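Local coordinates for HTH-type transcriptional activator AmpR (Pseudomonas aeruginosa PAO1, PDB 5MMH), which activates transcription of the beta-lactamase gene ampC and, through its effector-binding domain, recognises muropeptides derived from the cell wall, at residues T73-V85 with R200-R214. Sequence-based numbering, arbitrary orientation.
Sequences TEALALFEAPLTV and RGWLLEMAAVEARGR
Leu78 and Phe79 meet Ala207 and Ala211 where strand 73-80 runs over helix 200-214, the two axes approaching to 7.3 Å with their chain directions 31° apart. CB of Leu78 rests on CB of Ala207 at 4.0 Å, while its CD2 touches CD2 of Leu203 and CD2 of Leu204. Phe79 packs its ring against the helix: the CG methylene of Glu210 sits over the ring centre, 3.7 Å from the centroid, in a CH-pi contact, and Ala207 CB lies at the ring edge. Trp26 and Phe22 of helix 20-37 also touch this ring. Helix and strand belong to the periplasmic-binding-protein-like effector domain of a LysR-type regulator, the C-terminal helix packing here against the mixed sheet, with Ile63 of strand 61-66 beside Leu78 and Leu203. Bent at chi2 (74°), Glu210 offers the anti lone pair of OE1 to Arg214 NH2 at 2.6 Å, a salt bridge that probably helps hold the guanidinium nearly perpendicular to the Phe79 ring. Arg214 NH1 points at Glu80 O, near the guanidinium plane, but the modelled 2.4 Å is doubtfully short. Toward the beginning of both segments, Leu76 places CD2 over a face of the Arg200 guanidinium, 3.4 Å from its CZ.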
# COMPACT_ATOMS: atom_id res chain seq x y z
N THR A 73 -10.52 20.52 10.21
CA THR A 73 -10.19 20.44 8.80
C THR A 73 -11.25 21.15 7.97
O THR A 73 -12.44 21.14 8.31
CB THR A 73 -10.09 18.96 8.41
OG1 THR A 73 -9.12 18.32 9.25
CG2 THR A 73 -9.71 18.80 6.98
N GLU A 74 -10.81 21.81 6.90
CA GLU A 74 -11.65 22.23 5.78
C GLU A 74 -11.45 21.24 4.63
O GLU A 74 -10.32 21.09 4.15
CB GLU A 74 -11.31 23.65 5.35
CG GLU A 74 -11.77 24.07 3.94
CD GLU A 74 -13.27 24.41 3.83
OE1 GLU A 74 -13.63 25.15 2.89
OE2 GLU A 74 -14.09 23.93 4.66
N ALA A 75 -12.52 20.59 4.19
CA ALA A 75 -12.43 19.57 3.13
C ALA A 75 -13.31 19.93 1.93
O ALA A 75 -14.51 20.17 2.09
CB ALA A 75 -12.82 18.20 3.67
N LEU A 76 -12.70 19.91 0.74
CA LEU A 76 -13.37 20.15 -0.53
C LEU A 76 -13.55 18.82 -1.27
O LEU A 76 -12.57 18.11 -1.52
CB LEU A 76 -12.57 21.09 -1.42
CG LEU A 76 -12.66 22.61 -1.31
CD1 LEU A 76 -13.06 23.07 0.09
CD2 LEU A 76 -11.33 23.25 -1.74
N ALA A 77 -14.79 18.52 -1.64
CA ALA A 77 -15.04 17.26 -2.33
C ALA A 77 -14.41 17.24 -3.72
O ALA A 77 -14.42 18.24 -4.44
CB ALA A 77 -16.54 17.02 -2.47
N LEU A 78 -13.83 16.10 -4.08
CA LEU A 78 -13.32 15.89 -5.44
C LEU A 78 -14.29 15.06 -6.28
O LEU A 78 -14.86 15.59 -7.24
CB LEU A 78 -11.92 15.25 -5.40
CG LEU A 78 -10.91 16.07 -4.58
CD1 LEU A 78 -9.63 15.30 -4.24
CD2 LEU A 78 -10.60 17.37 -5.31
N PHE A 79 -14.53 13.80 -5.89
CA PHE A 79 -15.46 12.92 -6.59
C PHE A 79 -15.71 11.68 -5.74
O PHE A 79 -14.88 11.32 -4.90
CB PHE A 79 -14.95 12.54 -8.00
CG PHE A 79 -13.51 11.99 -8.04
CD1 PHE A 79 -13.25 10.65 -7.82
CD2 PHE A 79 -12.43 12.81 -8.36
CE1 PHE A 79 -11.94 10.14 -7.87
CE2 PHE A 79 -11.13 12.31 -8.42
CZ PHE A 79 -10.88 10.98 -8.17
N GLU A 80 -16.87 11.06 -5.95
CA GLU A 80 -17.24 9.80 -5.31
C GLU A 80 -16.33 8.66 -5.75
O GLU A 80 -15.85 8.62 -6.89
CB GLU A 80 -18.68 9.39 -5.66
CG GLU A 80 -19.82 10.16 -5.02
CD GLU A 80 -21.20 9.72 -5.53
OE1 GLU A 80 -21.63 8.60 -5.18
OE2 GLU A 80 -21.85 10.47 -6.30
N ALA A 81 -16.14 7.69 -4.87
CA ALA A 81 -15.44 6.45 -5.23
C ALA A 81 -16.29 5.28 -4.77
O ALA A 81 -16.07 4.73 -3.68
CB ALA A 81 -14.03 6.40 -4.62
N PRO A 82 -17.29 4.89 -5.57
CA PRO A 82 -18.12 3.75 -5.18
C PRO A 82 -17.28 2.48 -5.16
O PRO A 82 -16.33 2.32 -5.92
CB PRO A 82 -19.18 3.68 -6.28
CG PRO A 82 -19.05 4.96 -7.04
CD PRO A 82 -17.64 5.39 -6.91
N LEU A 83 -17.67 1.59 -4.26
CA LEU A 83 -16.96 0.34 -4.04
C LEU A 83 -17.62 -0.79 -4.82
O LEU A 83 -18.85 -0.89 -4.86
CB LEU A 83 -16.95 -0.00 -2.55
CG LEU A 83 -16.25 0.98 -1.61
CD1 LEU A 83 -16.19 0.42 -0.20
CD2 LEU A 83 -14.84 1.26 -2.13
N THR A 84 -16.80 -1.66 -5.41
CA THR A 84 -17.30 -2.84 -6.09
C THR A 84 -16.40 -4.03 -5.79
O THR A 84 -15.27 -3.89 -5.32
CB THR A 84 -17.42 -2.61 -7.61
OG1 THR A 84 -18.41 -3.49 -8.14
CG2 THR A 84 -16.07 -2.85 -8.31
N VAL A 85 -16.91 -5.22 -6.09
CA VAL A 85 -16.16 -6.46 -5.93
C VAL A 85 -15.13 -6.59 -7.05
O VAL A 85 -15.47 -6.46 -8.23
CB VAL A 85 -17.11 -7.67 -5.92
CG1 VAL A 85 -16.34 -8.94 -6.14
CG2 VAL A 85 -17.88 -7.73 -4.60
N ARG A 200 -4.98 23.82 -6.06
CA ARG A 200 -6.41 23.56 -5.88
C ARG A 200 -7.21 23.78 -7.17
O ARG A 200 -8.07 22.97 -7.53
CB ARG A 200 -6.91 24.44 -4.73
CG ARG A 200 -8.40 24.50 -4.48
CD ARG A 200 -8.68 25.77 -3.66
NE ARG A 200 -10.08 26.16 -3.75
CZ ARG A 200 -10.86 26.44 -2.70
NH1 ARG A 200 -12.14 26.78 -2.90
NH2 ARG A 200 -10.37 26.38 -1.47
N GLY A 201 -6.91 24.86 -7.89
CA GLY A 201 -7.64 25.12 -9.12
C GLY A 201 -7.44 24.03 -10.14
O GLY A 201 -8.40 23.50 -10.71
N TRP A 202 -6.19 23.64 -10.37
CA TRP A 202 -5.90 22.56 -11.30
C TRP A 202 -6.52 21.24 -10.84
O TRP A 202 -7.04 20.47 -11.66
CB TRP A 202 -4.38 22.41 -11.46
CG TRP A 202 -4.01 21.20 -12.23
CD1 TRP A 202 -3.86 21.10 -13.58
CD2 TRP A 202 -3.73 19.90 -11.70
NE1 TRP A 202 -3.53 19.83 -13.92
CE2 TRP A 202 -3.44 19.07 -12.79
CE3 TRP A 202 -3.71 19.36 -10.41
CZ2 TRP A 202 -3.10 17.72 -12.64
CZ3 TRP A 202 -3.38 18.03 -10.25
CH2 TRP A 202 -3.08 17.22 -11.36
N LEU A 203 -6.48 20.96 -9.53
CA LEU A 203 -7.00 19.67 -9.08
C LEU A 203 -8.52 19.60 -9.20
O LEU A 203 -9.07 18.53 -9.51
CB LEU A 203 -6.58 19.40 -7.64
CG LEU A 203 -7.07 18.11 -6.99
CD1 LEU A 203 -6.42 16.89 -7.62
CD2 LEU A 203 -6.80 18.18 -5.50
N LEU A 204 -9.20 20.72 -8.96
CA LEU A 204 -10.66 20.75 -9.11
C LEU A 204 -11.08 20.58 -10.56
O LEU A 204 -12.06 19.90 -10.85
CB LEU A 204 -11.22 22.06 -8.55
CG LEU A 204 -11.18 22.11 -7.02
CD1 LEU A 204 -11.68 23.46 -6.49
CD2 LEU A 204 -12.01 20.97 -6.43
N GLU A 205 -10.36 21.21 -11.49
CA GLU A 205 -10.62 20.99 -12.91
C GLU A 205 -10.50 19.50 -13.26
O GLU A 205 -11.41 18.92 -13.86
CB GLU A 205 -9.64 21.81 -13.74
CG GLU A 205 -9.84 21.70 -15.23
CD GLU A 205 -8.89 22.62 -15.99
OE1 GLU A 205 -8.04 22.11 -16.75
OE2 GLU A 205 -8.99 23.85 -15.79
N MET A 206 -9.38 18.88 -12.89
CA MET A 206 -9.20 17.46 -13.16
C MET A 206 -10.27 16.62 -12.46
O MET A 206 -10.74 15.63 -13.01
CB MET A 206 -7.80 17.00 -12.71
CG MET A 206 -6.62 17.63 -13.44
SD MET A 206 -6.59 17.48 -15.25
CE MET A 206 -6.40 15.75 -15.52
N ALA A 207 -10.66 16.99 -11.25
CA ALA A 207 -11.68 16.21 -10.57
C ALA A 207 -13.02 16.31 -11.29
O ALA A 207 -13.74 15.31 -11.40
CB ALA A 207 -11.80 16.66 -9.11
N ALA A 208 -13.35 17.50 -11.82
CA ALA A 208 -14.62 17.67 -12.51
C ALA A 208 -14.70 16.79 -13.74
O ALA A 208 -15.76 16.24 -14.05
CB ALA A 208 -14.84 19.14 -12.88
N VAL A 209 -13.59 16.63 -14.47
CA VAL A 209 -13.57 15.73 -15.62
C VAL A 209 -13.80 14.29 -15.17
O VAL A 209 -14.39 13.48 -15.90
CB VAL A 209 -12.24 15.88 -16.38
CG1 VAL A 209 -12.07 14.76 -17.43
CG2 VAL A 209 -12.14 17.28 -17.02
N GLU A 210 -13.35 13.94 -13.96
CA GLU A 210 -13.52 12.56 -13.52
C GLU A 210 -14.98 12.32 -13.12
O GLU A 210 -15.59 11.33 -13.55
CB GLU A 210 -12.54 12.24 -12.38
CG GLU A 210 -12.70 10.86 -11.71
CD GLU A 210 -12.21 9.65 -12.55
OE1 GLU A 210 -12.61 8.51 -12.22
OE2 GLU A 210 -11.44 9.82 -13.52
N ALA A 211 -15.55 13.23 -12.33
CA ALA A 211 -16.94 13.05 -11.93
C ALA A 211 -17.85 13.05 -13.14
O ALA A 211 -18.78 12.24 -13.23
CB ALA A 211 -17.36 14.14 -10.94
N ARG A 212 -17.58 13.95 -14.08
CA ARG A 212 -18.34 14.03 -15.33
C ARG A 212 -18.23 12.72 -16.12
O ARG A 212 -19.23 12.23 -16.66
CB ARG A 212 -17.77 15.20 -16.13
CG ARG A 212 -18.54 15.79 -17.25
CD ARG A 212 -17.78 17.04 -17.70
NE ARG A 212 -17.91 18.11 -16.72
CZ ARG A 212 -16.95 18.98 -16.37
NH1 ARG A 212 -15.72 18.90 -16.89
NH2 ARG A 212 -17.23 19.92 -15.47
N GLY A 213 -17.03 12.13 -16.14
CA GLY A 213 -16.82 10.90 -16.89
C GLY A 213 -17.67 9.74 -16.42
O GLY A 213 -18.05 8.88 -17.23
N ARG A 214 -18.01 9.69 -15.13
CA ARG A 214 -18.73 8.53 -14.63
C ARG A 214 -20.22 8.56 -14.89
O ARG A 214 -20.86 7.50 -14.88
CB ARG A 214 -18.45 8.34 -13.14
CG ARG A 214 -17.04 7.89 -13.00
CD ARG A 214 -16.73 7.19 -11.75
NE ARG A 214 -15.37 7.55 -11.36
CZ ARG A 214 -15.01 7.91 -10.14
NH1 ARG A 214 -15.92 7.92 -9.18
NH2 ARG A 214 -13.76 8.23 -9.89